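Local coordinates for protein DUF176 (Nitrosomonas europaea, PDB 2OMO) that is of uncertain function but is probably an oxidoreductase related to the antibiotic biosynthesis monooxygenases, at residues 38-43 with 70-75; 45-50 with 90-95. All blocks are in the same frame, centred on the assembly; numbering follows the deposited sequence.

Helix 37-51 takes part in both contacts: its first half packs on the sheet in contact 1, and its second half packs on another helix in contact 2. The contact centres lie about 13 Å apart, and they touch where Leu74 CD2 comes within 4.2 Å of Asn47 ND2. Along the chain the segments alternate: 38-43 and 45-50 come first, then strand segment 70-75, then 90-95 at the start of helix 91-100. One helix is thus held both to the antiparallel four-stranded sheet and to its companion helix, an alpha+beta arrangement consistent with the ferredoxin-like fold of antibiotic biosynthesis monooxygenases. The second subunit touches residues of both contacts.

Contact 1: 38-43 with 70-75; sequences EAFKEA and TRFVLY
Phe40 and Phe72 meet obliquely, with ring planes 51° apart and centroids separated by 4.9 Å. The CD2-CE2 side of the Phe40 ring lies over one face of Phe72: Phe40 CE2 comes within 3.5 Å of Phe72 CG, while Phe40 CD2 sits above the ring centre. Around the same phenyl, the aliphatic part of Lys41 crosses at about a right angle, bringing Lys41 CG to 3.6 Å from Phe72 CE1. At the rim of the Phe40 ring, close to its plane, Leu74 CD1 stands 4.4 Å from Phe40 CZ. Phe40 reaches the strand because its CG is anti to the backbone N (chi1 178°), which sends the ring out from the helix toward the strand, where CE2 and CD2 meet Phe72 and CZ faces Leu74.

Further out, Val100 and Met104 also pack on Phe40, Trp96 touches Leu74, and Leu116 of the second subunit lies against both Lys41 and Phe72. Backbone bonds to Ala30 and Val28 fix Phe72 and Leu74 within the sheet. Helix 37-51 therefore rests on strand 71-78, the two segments running nearly parallel at 10°, through a buried interface whose cross-segment contacts are entirely apolar, held by dispersion and burial of hydrocarbon.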
loop_
_atom_site.group_PDB
_atom_site.type_symbol
_atom_site.label_atom_id
_atom_site.label_comp_id
_atom_site.label_asym_id
_atom_site.label_seq_id
_atom_site.Cartn_x
_atom_site.Cartn_y
_atom_site.Cartn_z
ATOM N N GLU A 38 -7.453 -17.948 9.234
ATOM C CA GLU A 38 -6.924 -18.918 8.226
ATOM C C GLU A 38 -7.933 -19.019 7.101
ATOM O O GLU A 38 -7.558 -19.061 5.942
ATOM C CB GLU A 38 -6.612 -20.296 8.829
ATOM C CG GLU A 38 -5.673 -20.229 10.068
ATOM C CD GLU A 38 -4.583 -19.198 9.914
ATOM O OE1 GLU A 38 -3.721 -19.383 9.030
ATOM O OE2 GLU A 38 -4.585 -18.183 10.684
ATOM N N ALA A 39 -9.223 -19.028 7.457
ATOM C CA ALA A 39 -10.283 -19.095 6.467
ATOM C C ALA A 39 -10.192 -17.857 5.564
ATOM O O ALA A 39 -10.295 -17.951 4.327
ATOM C CB ALA A 39 -11.648 -19.175 7.147
ATOM N N PHE A 40 -9.978 -16.702 6.187
ATOM C CA PHE A 40 -9.917 -15.472 5.413
ATOM C C PHE A 40 -8.698 -15.448 4.473
ATOM O O PHE A 40 -8.845 -15.044 3.299
ATOM C CB PHE A 40 -9.893 -14.259 6.320
ATOM C CG PHE A 40 -9.781 -12.937 5.564
ATOM C CD1 PHE A 40 -10.914 -12.369 5.000
ATOM C CD2 PHE A 40 -8.564 -12.272 5.462
ATOM C CE1 PHE A 40 -10.852 -11.111 4.331
ATOM C CE2 PHE A 40 -8.489 -11.037 4.795
ATOM C CZ PHE A 40 -9.637 -10.478 4.221
ATOM N N LYS A 41 -7.531 -15.918 4.955
ATOM C CA LYS A 41 -6.326 -16.000 4.119
ATOM C C LYS A 41 -6.535 -16.867 2.902
ATOM O O LYS A 41 -6.102 -16.539 1.795
ATOM C CB LYS A 41 -5.105 -16.513 4.911
ATOM C CG LYS A 41 -4.699 -15.551 6.032
ATOM C CD LYS A 41 -3.379 -15.942 6.723
ATOM C CE LYS A 41 -3.249 -17.381 7.058
ATOM N NZ LYS A 41 -1.989 -17.583 7.837
ATOM N N GLU A 42 -7.223 -17.993 3.104
ATOM C CA GLU A 42 -7.383 -18.941 2.022
ATOM C C GLU A 42 -8.304 -18.362 0.937
ATOM O O GLU A 42 -8.044 -18.498 -0.251
ATOM C CB GLU A 42 -7.927 -20.255 2.607
ATOM C CG GLU A 42 -8.491 -21.264 1.638
ATOM C CD GLU A 42 -8.919 -22.528 2.434
ATOM O OE1 GLU A 42 -9.728 -22.385 3.389
ATOM O OE2 GLU A 42 -8.414 -23.619 2.126
ATOM N N ALA A 43 -9.402 -17.756 1.368
ATOM C CA ALA A 43 -10.358 -17.128 0.453
ATOM C C ALA A 43 -9.676 -15.973 -0.296
ATOM O O ALA A 43 -9.870 -15.807 -1.503
ATOM C CB ALA A 43 -11.604 -16.643 1.224
ATOM N N THR A 70 -5.257 -10.624 13.114
ATOM C CA THR A 70 -6.650 -10.478 12.660
ATOM C C THR A 70 -6.802 -9.266 11.721
ATOM O O THR A 70 -7.879 -9.027 11.186
ATOM C CB THR A 70 -7.685 -10.387 13.825
ATOM O OG1 THR A 70 -7.450 -9.178 14.568
ATOM C CG2 THR A 70 -7.620 -11.664 14.734
ATOM N N ARG A 71 -5.716 -8.514 11.535
ATOM C CA ARG A 71 -5.765 -7.302 10.749
ATOM C C ARG A 71 -5.074 -7.524 9.432
ATOM O O ARG A 71 -3.898 -7.916 9.394
ATOM C CB ARG A 71 -5.186 -6.095 11.494
ATOM C CG ARG A 71 -5.796 -5.879 12.897
ATOM C CD ARG A 71 -7.251 -5.985 12.807
ATOM N NE ARG A 71 -7.915 -5.764 14.084
ATOM C CZ ARG A 71 -8.357 -4.575 14.446
ATOM N NH1 ARG A 71 -8.163 -3.558 13.626
ATOM N NH2 ARG A 71 -8.982 -4.402 15.606
ATOM N N PHE A 72 -5.837 -7.331 8.361
ATOM C CA PHE A 72 -5.302 -7.504 6.993
ATOM C C PHE A 72 -5.434 -6.266 6.146
ATOM O O PHE A 72 -6.335 -5.426 6.357
ATOM C CB PHE A 72 -6.041 -8.652 6.262
ATOM C CG PHE A 72 -5.834 -9.998 6.905
ATOM C CD1 PHE A 72 -4.804 -10.837 6.459
ATOM C CD2 PHE A 72 -6.626 -10.401 8.004
ATOM C CE1 PHE A 72 -4.598 -12.118 7.086
ATOM C CE2 PHE A 72 -6.439 -11.672 8.626
ATOM C CZ PHE A 72 -5.408 -12.524 8.152
ATOM N N VAL A 73 -4.589 -6.195 5.129
ATOM C CA VAL A 73 -4.700 -5.132 4.088
ATOM C C VAL A 73 -4.640 -5.793 2.708
ATOM O O VAL A 73 -3.778 -6.673 2.475
ATOM C CB VAL A 73 -3.550 -4.122 4.194
ATOM C CG1 VAL A 73 -3.374 -3.298 2.853
ATOM C CG2 VAL A 73 -3.755 -3.199 5.402
ATOM N N LEU A 74 -5.563 -5.423 1.819
ATOM C CA LEU A 74 -5.431 -5.711 0.396
ATOM C C LEU A 74 -5.003 -4.405 -0.294
ATOM O O LEU A 74 -5.731 -3.419 -0.279
ATOM C CB LEU A 74 -6.763 -6.185 -0.229
ATOM C CG LEU A 74 -7.331 -7.497 0.386
ATOM C CD1 LEU A 74 -8.077 -7.242 1.714
ATOM C CD2 LEU A 74 -8.252 -8.301 -0.604
ATOM N N TYR A 75 -3.836 -4.440 -0.921
ATOM C CA TYR A 75 -3.275 -3.295 -1.606
ATOM C C TYR A 75 -3.506 -3.510 -3.103
ATOM O O TYR A 75 -2.761 -4.240 -3.771
ATOM C CB TYR A 75 -1.794 -3.168 -1.239
ATOM C CG TYR A 75 -1.069 -2.006 -1.864
ATOM C CD1 TYR A 75 -1.157 -0.709 -1.312
ATOM C CD2 TYR A 75 -0.309 -2.185 -2.994
ATOM C CE1 TYR A 75 -0.493 0.358 -1.897
ATOM C CE2 TYR A 75 0.361 -1.112 -3.602
ATOM C CZ TYR A 75 0.254 0.167 -3.037
ATOM O OH TYR A 75 0.922 1.264 -3.566
#

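Contact 2: 45-50 with 90-95; sequences RMNHEQ and TAHYLT
Both faces of the His92 imidazole are occupied. Over one, Gln50 CB makes a CH-pi contact, 3.3 Å from the ring centroid and only 10° off the normal; over the opposite face lies Thr90 OG1, 3.1 Å above the plane. At the edge, in plane, Asn47 OD1 approaches His92 CD2 at 3.5 Å, with the Asn47 amide turned 57° from the ring. His92 gains this place through a chi1 of 61°, which sets CG between its own backbone N and carbonyl carbon and swings the ring back over Thr90. The Gln50 chain is bent at its second torsion, so that its amide leads away and its CB is left as the part that meets the imidazole.

Thr90 is the N-cap of helix 91-100, its OG1 accepting from Tyr93 N at 3.2 Å, and a further bond joins that hydroxyl to the carbonyl O of His87. Glu54 OE2 and Ser51 OG both hydrogen-bond to His92 NE2, which holds the polar end of the ring.

Here the C-terminal half of helix 37-51 meets the first turn of helix 91-100; the CA atoms nearest each other across the contact are those of Asn47 and His92, 5.6 Å apart. Strand 57-65 lies against the same part of helix 37-51, with Phe60 touching Asn47 and Ile62 touching His48.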
loop_
_atom_site.group_PDB
_atom_site.type_symbol
_atom_site.label_atom_id
_atom_site.label_comp_id
_atom_site.label_asym_id
_atom_site.label_seq_id
_atom_site.Cartn_x
_atom_site.Cartn_y
_atom_site.Cartn_z
ATOM N N ARG A 45 -6.467 -15.682 -0.905
ATOM C CA ARG A 45 -5.467 -16.254 -1.821
ATOM C C ARG A 45 -6.082 -16.407 -3.217
ATOM O O ARG A 45 -5.468 -16.062 -4.233
ATOM C CB ARG A 45 -4.972 -17.622 -1.293
ATOM C CG ARG A 45 -3.931 -18.314 -2.187
ATOM C CD ARG A 45 -3.568 -19.707 -1.645
ATOM N NE ARG A 45 -3.437 -20.704 -2.703
ATOM C CZ ARG A 45 -4.158 -21.826 -2.786
ATOM N NH1 ARG A 45 -3.961 -22.675 -3.785
ATOM N NH2 ARG A 45 -5.080 -22.109 -1.870
HETATM N N MSE A 46 -7.298 -16.958 -3.257
HETATM C CA MSE A 46 -7.999 -17.213 -4.496
HETATM C C MSE A 46 -8.280 -15.920 -5.230
HETATM O O MSE A 46 -8.125 -15.842 -6.464
HETATM C CB MSE A 46 -9.319 -17.933 -4.198
HETATM C CG MSE A 46 -9.134 -19.083 -3.243
HETATM SE SE MSE A 46 -8.308 -20.590 -4.128
HETATM C CE MSE A 46 -6.424 -20.187 -3.964
ATOM N N ASN A 47 -8.731 -14.912 -4.481
ATOM C CA ASN A 47 -8.966 -13.566 -5.034
ATOM C C ASN A 47 -7.662 -12.990 -5.647
ATOM O O ASN A 47 -7.640 -12.563 -6.799
ATOM C CB ASN A 47 -9.514 -12.680 -3.895
ATOM C CG ASN A 47 -9.998 -11.283 -4.363
ATOM O OD1 ASN A 47 -9.967 -10.972 -5.528
ATOM N ND2 ASN A 47 -10.445 -10.448 -3.407
ATOM N N HIS A 48 -6.569 -13.041 -4.882
ATOM C CA HIS A 48 -5.244 -12.577 -5.318
ATOM C C HIS A 48 -4.813 -13.269 -6.628
ATOM O O HIS A 48 -4.416 -12.594 -7.572
ATOM C CB HIS A 48 -4.191 -12.886 -4.254
ATOM C CG HIS A 48 -2.773 -12.795 -4.757
ATOM N ND1 HIS A 48 -2.094 -11.592 -4.863
ATOM C CD2 HIS A 48 -1.914 -13.755 -5.180
ATOM C CE1 HIS A 48 -0.870 -11.824 -5.317
ATOM N NE2 HIS A 48 -0.740 -13.125 -5.530
ATOM N N GLU A 49 -4.896 -14.604 -6.662
ATOM C CA GLU A 49 -4.413 -15.416 -7.801
ATOM C C GLU A 49 -5.102 -15.032 -9.090
ATOM O O GLU A 49 -4.472 -15.019 -10.130
ATOM C CB GLU A 49 -4.570 -16.922 -7.527
ATOM C CG GLU A 49 -3.592 -17.409 -6.429
ATOM C CD GLU A 49 -3.721 -18.889 -6.081
ATOM O OE1 GLU A 49 -4.627 -19.576 -6.597
ATOM O OE2 GLU A 49 -2.889 -19.366 -5.277
ATOM N N GLN A 50 -6.388 -14.704 -9.021
ATOM C CA GLN A 50 -7.131 -14.301 -10.195
ATOM C C GLN A 50 -6.930 -12.807 -10.479
ATOM O O GLN A 50 -6.914 -12.389 -11.618
ATOM C CB GLN A 50 -8.622 -14.606 -10.035
ATOM C CG GLN A 50 -8.954 -16.109 -9.997
ATOM C CD GLN A 50 -8.371 -16.853 -11.185
ATOM O OE1 GLN A 50 -8.536 -16.444 -12.345
ATOM N NE2 GLN A 50 -7.674 -17.960 -10.905
ATOM N N THR A 90 -15.866 -9.017 -11.496
ATOM C CA THR A 90 -15.336 -10.353 -11.732
ATOM C C THR A 90 -16.006 -11.377 -10.808
ATOM O O THR A 90 -16.451 -11.026 -9.684
ATOM C CB THR A 90 -13.787 -10.391 -11.586
ATOM O OG1 THR A 90 -13.431 -10.266 -10.207
ATOM C CG2 THR A 90 -13.146 -9.250 -12.363
ATOM N N ALA A 91 -16.105 -12.625 -11.295
ATOM C CA ALA A 91 -16.657 -13.724 -10.484
ATOM C C ALA A 91 -15.849 -13.941 -9.183
ATOM O O ALA A 91 -16.426 -14.163 -8.116
ATOM C CB ALA A 91 -16.720 -15.003 -11.278
ATOM N N HIS A 92 -14.519 -13.854 -9.284
ATOM C CA HIS A 92 -13.639 -14.122 -8.132
ATOM C C HIS A 92 -13.803 -13.052 -7.073
ATOM O O HIS A 92 -13.819 -13.374 -5.882
ATOM C CB HIS A 92 -12.165 -14.336 -8.523
ATOM C CG HIS A 92 -11.527 -13.163 -9.205
ATOM N ND1 HIS A 92 -11.569 -12.968 -10.574
ATOM C CD2 HIS A 92 -10.765 -12.163 -8.707
ATOM C CE1 HIS A 92 -10.878 -11.883 -10.881
ATOM N NE2 HIS A 92 -10.393 -11.370 -9.766
ATOM N N TYR A 93 -13.989 -11.790 -7.489
ATOM C CA TYR A 93 -14.361 -10.773 -6.502
ATOM C C TYR A 93 -15.678 -11.089 -5.782
ATOM O O TYR A 93 -15.771 -11.039 -4.559
ATOM C CB TYR A 93 -14.426 -9.359 -7.109
ATOM C CG TYR A 93 -15.060 -8.379 -6.130
ATOM C CD1 TYR A 93 -14.388 -7.987 -4.960
ATOM C CD2 TYR A 93 -16.356 -7.897 -6.340
ATOM C CE1 TYR A 93 -14.992 -7.102 -4.050
ATOM C CE2 TYR A 93 -16.962 -7.023 -5.453
ATOM C CZ TYR A 93 -16.275 -6.632 -4.314
ATOM O OH TYR A 93 -16.916 -5.783 -3.464
ATOM N N LEU A 94 -16.711 -11.346 -6.574
ATOM C CA LEU A 94 -18.051 -11.603 -6.062
ATOM C C LEU A 94 -18.059 -12.814 -5.143
ATOM O O LEU A 94 -18.703 -12.788 -4.084
ATOM C CB LEU A 94 -19.051 -11.768 -7.228
ATOM C CG LEU A 94 -19.207 -10.482 -8.096
ATOM C CD1 LEU A 94 -19.913 -10.787 -9.429
ATOM C CD2 LEU A 94 -19.873 -9.287 -7.377
ATOM N N THR A 95 -17.335 -13.863 -5.535
ATOM C CA THR A 95 -17.146 -15.043 -4.693
ATOM C C THR A 95 -16.481 -14.702 -3.346
ATOM O O THR A 95 -16.958 -15.106 -2.288
ATOM C CB THR A 95 -16.336 -16.127 -5.447
ATOM O OG1 THR A 95 -17.114 -16.606 -6.558
ATOM C CG2 THR A 95 -15.989 -17.296 -4.525
#